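Local coordinates for cobalamin biosynthesis protein CobN (Mycobacterium tuberculosis, PDB 7C6O) that serves as the large, catalytic subunit of cobaltochelatase, the enzyme that inserts cobalt into the corrin ring during cobalamin biosynthesis, at residues 287-292 and 323-328; 1135-1140 and 1184-1189. All blocks are in the same frame, centred on the assembly; numbering follows the deposited sequence. Where two conformers were deposited one is given.

Interaction 1 (287-292 and 323-328)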
loop_
_atom_site.group_PDB
_atom_site.type_symbol
_atom_site.label_atom_id
_atom_site.label_comp_id
_atom_site.label_asym_id
_atom_site.label_seq_id
_atom_site.Cartn_x
_atom_site.Cartn_y
_atom_site.Cartn_z
ATOM N N LEU A 287 -6.271 16.810 -6.653
ATOM C CA LEU A 287 -5.887 16.170 -7.902
ATOM C C LEU A 287 -6.472 16.922 -9.093
ATOM O O LEU A 287 -7.647 17.301 -9.090
ATOM C CB LEU A 287 -6.337 14.710 -7.909
ATOM C CG LEU A 287 -5.866 13.866 -6.719
ATOM C CD1 LEU A 287 -6.422 12.457 -6.809
ATOM C CD2 LEU A 287 -4.341 13.838 -6.630
ATOM N N CYS A 288 -5.637 17.154 -10.100
ATOM C CA CYS A 288 -6.032 17.782 -11.358
ATOM C C CYS A 288 -5.638 16.807 -12.461
ATOM O O CYS A 288 -4.484 16.791 -12.896
ATOM C CB CYS A 288 -5.356 19.136 -11.539
ATOM S SG CYS A 288 -5.742 20.328 -10.248
ATOM N N LEU A 289 -6.590 15.993 -12.903
ATOM C CA LEU A 289 -6.259 14.889 -13.788
ATOM C C LEU A 289 -5.865 15.396 -15.168
ATOM O O LEU A 289 -6.461 16.338 -15.700
ATOM C CB LEU A 289 -7.436 13.923 -13.902
ATOM C CG LEU A 289 -7.939 13.352 -12.575
ATOM C CD1 LEU A 289 -8.833 12.148 -12.816
ATOM C CD2 LEU A 289 -6.774 12.989 -11.665
ATOM N N THR A 290 -4.839 14.770 -15.743
ATOM C CA THR A 290 -4.451 15.019 -17.125
ATOM C C THR A 290 -5.256 14.186 -18.110
ATOM O O THR A 290 -4.811 13.961 -19.242
ATOM C CB THR A 290 -2.955 14.755 -17.312
ATOM O OG1 THR A 290 -2.672 13.380 -17.033
ATOM C CG2 THR A 290 -2.144 15.628 -16.373
ATOM N N SER A 291 -6.428 13.719 -17.690
ATOM C CA SER A 291 -7.362 12.946 -18.487
ATOM C C SER A 291 -8.746 13.567 -18.366
ATOM O O SER A 291 -9.037 14.245 -17.375
ATOM C CB SER A 291 -7.393 11.480 -18.026
ATOM O OG SER A 291 -7.484 11.398 -16.615
ATOM N N PRO A 292 -9.610 13.368 -19.359
ATOM C CA PRO A 292 -10.909 14.055 -19.353
ATOM C C PRO A 292 -11.861 13.479 -18.315
ATOM O O PRO A 292 -11.763 12.320 -17.907
ATOM C CB PRO A 292 -11.436 13.826 -20.773
ATOM C CG PRO A 292 -10.783 12.558 -21.206
ATOM C CD PRO A 292 -9.415 12.571 -20.583
ATOM N N THR A 323 -6.202 13.709 -1.603
ATOM C CA THR A 323 -7.645 13.943 -1.606
ATOM C C THR A 323 -8.239 13.410 -2.913
ATOM O O THR A 323 -8.035 12.228 -3.216
ATOM C CB THR A 323 -7.947 15.416 -1.342
ATOM O OG1 THR A 323 -7.649 16.200 -2.508
ATOM C CG2 THR A 323 -7.134 15.930 -0.154
ATOM N N VAL A 324 -9.000 14.205 -3.658
ATOM C CA VAL A 324 -9.794 13.713 -4.784
ATOM C C VAL A 324 -9.576 14.631 -5.984
ATOM O O VAL A 324 -8.999 15.716 -5.828
ATOM C CB VAL A 324 -11.283 13.624 -4.402
ATOM C CG1 VAL A 324 -11.476 12.734 -3.177
ATOM C CG2 VAL A 324 -11.868 15.010 -4.163
ATOM N N PRO A 325 -10.012 14.255 -7.193
ATOM C CA PRO A 325 -9.836 15.152 -8.347
ATOM C C PRO A 325 -10.927 16.212 -8.392
ATOM O O PRO A 325 -12.117 15.891 -8.389
ATOM C CB PRO A 325 -9.933 14.212 -9.556
ATOM C CG PRO A 325 -9.978 12.811 -8.993
ATOM C CD PRO A 325 -10.530 12.945 -7.615
ATOM N N PHE A 326 -10.522 17.483 -8.435
ATOM C CA PHE A 326 -11.481 18.572 -8.558
ATOM C C PHE A 326 -11.453 19.257 -9.918
ATOM O O PHE A 326 -12.292 20.129 -10.167
ATOM C CB PHE A 326 -11.258 19.620 -7.456
ATOM C CG PHE A 326 -10.044 20.483 -7.665
ATOM C CD1 PHE A 326 -8.792 20.051 -7.263
ATOM C CD2 PHE A 326 -10.161 21.739 -8.244
ATOM C CE1 PHE A 326 -7.677 20.846 -7.445
ATOM C CE2 PHE A 326 -9.048 22.540 -8.429
ATOM C CZ PHE A 326 -7.805 22.094 -8.030
ATOM N N SER A 327 -10.520 18.896 -10.799
ATOM C CA SER A 327 -10.504 19.437 -12.151
ATOM C C SER A 327 -9.946 18.381 -13.093
ATOM O O SER A 327 -9.257 17.447 -12.673
ATOM C CB SER A 327 -9.688 20.734 -12.247
ATOM O OG SER A 327 -8.302 20.482 -12.133
ATOM N N PHE A 328 -10.262 18.535 -14.378
ATOM C CA PHE A 328 -9.964 17.522 -15.379
ATOM C C PHE A 328 -9.519 18.190 -16.670
ATOM O O PHE A 328 -10.061 19.227 -17.065
ATOM C CB PHE A 328 -11.185 16.625 -15.636
ATOM C CG PHE A 328 -11.704 15.950 -14.394
ATOM C CD1 PHE A 328 -11.287 14.672 -14.057
ATOM C CD2 PHE A 328 -12.590 16.604 -13.553
ATOM C CE1 PHE A 328 -11.753 14.056 -12.908
ATOM C CE2 PHE A 328 -13.055 15.996 -12.401
ATOM C CZ PHE A 328 -12.638 14.721 -12.080
#
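Leu287 and Leu289 reach across to Pro325 and Phe328 on one face of a parallel strand pair. On the other face Cys288 meets Phe326 and Ser327. Three backbone hydrogen bonds join the two segments, and Thr323 continues the pairing with Gln285. Leu287 N donates to Val324 O, and Phe326 N returns a bond to Leu287 O at 3.0 Å. Leu289 N then binds Ser327 O. Leu287 pairs with Pro325 but Cys288 with Ser327, so the register slips by one residue at a beta bulge. Pro325 has no N-H to give. Its CA still makes a CH···O contact with Leu287 O, at 3.2 Å.

Packing is tight on both faces of the strand pair. Leu289 CG rests 3.7 Å from Pro325 CB. Leu289 runs alongside the Phe328 ring, both extending in the same direction, with Leu289 CD1 3.5 Å from Phe328 CE1. On the cysteine face, Phe326 CG sits between the backbone N and the carbonyl carbon (chi1 74°), which brings the ring end back toward Cys288. Cys288 SG lies 4.1 Å from the Phe326 ring centroid in an oblique sulfur-aromatic contact. Tyr207 of helix 206-217 touches this group.

The contact loosens where the first strand ends. Thr290, Ser291 and Pro292 are partly exposed. Thr290 makes no contact across the pair; its OG1 bonds Asp307 OD1. Ser291 O still lies at the edge of the Phe328 ring, 3.6 Å from Phe328 CB. Pro292 takes the N-cap position of helix 293-298. With helices 293-298 and 305-313 between the neighbouring parallel strands, this is a beta-alpha-beta crossover, bulged at the register slip.

Interaction 2 (1135-1140 and 1184-1189)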
loop_
_atom_site.group_PDB
_atom_site.type_symbol
_atom_site.label_atom_id
_atom_site.label_comp_id
_atom_site.label_asym_id
_atom_site.label_seq_id
_atom_site.Cartn_x
_atom_site.Cartn_y
_atom_site.Cartn_z
ATOM N N HIS A 1135 -0.684 -10.095 27.084
ATOM C CA HIS A 1135 -1.372 -9.040 26.349
ATOM C C HIS A 1135 -2.887 -9.226 26.329
ATOM O O HIS A 1135 -3.552 -8.711 25.425
ATOM C CB HIS A 1135 -0.814 -8.937 24.927
ATOM C CG HIS A 1135 0.571 -8.372 24.877
ATOM N ND1 HIS A 1135 0.823 -7.016 24.908
ATOM C CD2 HIS A 1135 1.782 -8.978 24.832
ATOM C CE1 HIS A 1135 2.128 -6.811 24.870
ATOM N NE2 HIS A 1135 2.733 -7.985 24.824
ATOM N N GLY A 1136 -3.435 -9.951 27.302
ATOM C CA GLY A 1136 -4.869 -9.918 27.559
ATOM C C GLY A 1136 -5.723 -10.259 26.353
ATOM O O GLY A 1136 -5.486 -11.243 25.646
ATOM N N TYR A 1137 -6.738 -9.419 26.118
ATOM C CA TYR A 1137 -7.731 -9.683 25.078
ATOM C C TYR A 1137 -7.075 -9.894 23.718
ATOM O O TYR A 1137 -7.398 -10.849 23.002
ATOM C CB TYR A 1137 -8.738 -8.530 25.023
ATOM C CG TYR A 1137 -9.743 -8.606 23.889
ATOM C CD1 TYR A 1137 -9.447 -8.088 22.635
ATOM C CD2 TYR A 1137 -10.996 -9.177 24.078
ATOM C CE1 TYR A 1137 -10.357 -8.150 21.601
ATOM C CE2 TYR A 1137 -11.919 -9.239 23.045
ATOM C CZ TYR A 1137 -11.590 -8.725 21.807
ATOM O OH TYR A 1137 -12.498 -8.782 20.770
ATOM N N LYS A 1138 -6.151 -9.007 23.344
ATOM C CA LYS A 1138 -5.561 -9.080 22.010
ATOM C C LYS A 1138 -4.624 -10.275 21.881
ATOM O O LYS A 1138 -4.547 -10.897 20.816
ATOM C CB LYS A 1138 -4.828 -7.778 21.690
ATOM C CG LYS A 1138 -4.344 -7.666 20.250
ATOM C CD LYS A 1138 -5.473 -7.907 19.257
ATOM C CE LYS A 1138 -5.103 -7.418 17.864
ATOM N NZ LYS A 1138 -3.763 -7.903 17.433
ATOM N N GLY A 1139 -3.902 -10.613 22.951
ATOM C CA GLY A 1139 -3.102 -11.825 22.927
ATOM C C GLY A 1139 -3.948 -13.065 22.704
ATOM O O GLY A 1139 -3.586 -13.944 21.918
ATOM N N ALA A 1140 -5.092 -13.144 23.386
ATOM C CA ALA A 1140 -6.025 -14.243 23.163
ATOM C C ALA A 1140 -6.599 -14.199 21.754
ATOM O O ALA A 1140 -6.805 -15.245 21.126
ATOM C CB ALA A 1140 -7.145 -14.186 24.201
ATOM N N GLU A 1184 -10.818 -15.377 31.036
ATOM C CA GLU A 1184 -10.833 -14.069 31.679
ATOM C C GLU A 1184 -10.727 -12.936 30.662
ATOM O O GLU A 1184 -11.461 -11.946 30.756
ATOM C CB GLU A 1184 -9.704 -13.986 32.705
ATOM C CG GLU A 1184 -9.853 -14.978 33.853
ATOM C CD GLU A 1184 -8.629 -15.041 34.746
ATOM O OE1 GLU A 1184 -7.561 -14.538 34.335
ATOM O OE2 GLU A 1184 -8.734 -15.595 35.861
ATOM N N SER A 1185 -9.831 -13.062 29.682
ATOM C CA SER A 1185 -9.556 -11.962 28.762
ATOM C C SER A 1185 -10.415 -11.968 27.504
ATOM O O SER A 1185 -10.740 -10.891 26.989
ATOM C CB SER A 1185 -8.080 -11.973 28.352
ATOM O OG SER A 1185 -7.255 -11.534 29.417
ATOM N N ASN A 1186 -10.778 -13.135 26.978
ATOM C CA ASN A 1186 -11.491 -13.152 25.706
ATOM C C ASN A 1186 -12.305 -14.432 25.561
ATOM O O ASN A 1186 -11.969 -15.296 24.740
ATOM C CB ASN A 1186 -10.501 -13.008 24.547
ATOM C CG ASN A 1186 -11.167 -12.577 23.252
ATOM O OD1 ASN A 1186 -12.365 -12.780 23.054
ATOM N ND2 ASN A 1186 -10.385 -11.985 22.357
ATOM N N PRO A 1187 -13.386 -14.587 26.329
ATOM C CA PRO A 1187 -14.191 -15.814 26.213
ATOM C C PRO A 1187 -14.812 -15.992 24.840
ATOM O O PRO A 1187 -15.037 -17.133 24.415
ATOM C CB PRO A 1187 -15.256 -15.633 27.304
ATOM C CG PRO A 1187 -15.363 -14.149 27.472
ATOM C CD PRO A 1187 -13.975 -13.620 27.271
ATOM N N TRP A 1188 -15.086 -14.895 24.126
ATOM C CA TRP A 1188 -15.617 -15.004 22.770
ATOM C C TRP A 1188 -14.640 -15.735 21.858
ATOM O O TRP A 1188 -15.048 -16.563 21.033
ATOM C CB TRP A 1188 -15.925 -13.612 22.215
ATOM C CG TRP A 1188 -16.732 -12.759 23.147
ATOM C CD1 TRP A 1188 -18.093 -12.697 23.233
ATOM C CD2 TRP A 1188 -16.227 -11.848 24.133
ATOM N NE1 TRP A 1188 -18.466 -11.803 24.209
ATOM C CE2 TRP A 1188 -17.339 -11.268 24.777
ATOM C CE3 TRP A 1188 -14.942 -11.463 24.532
ATOM C CZ2 TRP A 1188 -17.206 -10.329 25.797
ATOM C CZ3 TRP A 1188 -14.812 -10.529 25.543
ATOM C CH2 TRP A 1188 -15.937 -9.974 26.166
ATOM N N ALA A 1189 -13.346 -15.444 21.996
ATOM C CA ALA A 1189 -12.344 -16.110 21.171
ATOM C C ALA A 1189 -12.190 -17.574 21.567
ATOM O O ALA A 1189 -11.968 -18.434 20.706
ATOM C CB ALA A 1189 -11.008 -15.378 21.279
#
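The backbones come nearest at Tyr1137 and Ser1185, with CA atoms 4.7 Å apart, where the first turn of helix 1136-1157 meets the break between helices 1176-1185 and 1187-1203. Asn1186 lies at that break and carries much of the contact. Its CG is anti to the backbone N (chi1 -162°), which lays the amide over one face of the Tyr1137 ring. The two planes are 11° apart and stacked. ND2 stands 3.2 Å above the ring plane, offset toward the rim.

The same ND2 donates to Tyr1137 O at 3.3 Å, with a nearly straight N-H···O angle of 163°. OD1 accepts from Ala1189 N at 3.0 Å, which caps the start of the following helix. Both ends of the amide are therefore bonded, and its rotation is fixed. The Tyr1137 ring also receives Ser1185 O at its edge, 3.4 Å from Tyr1137 CD2. Trp1188 comes to the same ring less closely: Trp1188 CZ3 is 4.0 Å from Tyr1137 CE2.

Smaller groups fill the remaining interface. Ala1140 CB packs on Asn1186 CB at 3.6 Å. Ser1185 OG lies 3.4 Å from Gly1136 CA, and its hydrogen bond goes to Asp421. Gly1136 has positive phi, which suits glycine.

Helix 420-431 covers this junction from outside the two segments. Its Asp421 bonds both Ser1185 OG and Tyr1137 N, while His425 bonds Ser1185 O and meets Trp1188 edge-to-face. Tyr1137 OH reaches Ile383 O, and its side chain also touches Pro392 of helix 391-405, so the junction sits among helices from a much earlier part of the chain.

In the fold
From the N terminus, the chain first builds the four-stranded parallel sheet and then the mixed sheet that holds interaction 1. That contact closes an excursion of 30 residues, half of it helix, joining strands 283-289 and 321-331 as neighbours. The chain then runs through two further mixed sheets and many helices before interaction 2 opens. Interaction 2 closes an excursion of 43 residues, nearly all helix, and ties helix 1136-1157 to the junction of helices 1176-1185 and 1187-1203. The two loops follow in series, neither nested nor crossed. Interactions 1 and 2 lie on opposite sides of the chain's centre. The centres of interactions 1 and 2 are about 46 Å apart, and their nearest atoms about 29 Å.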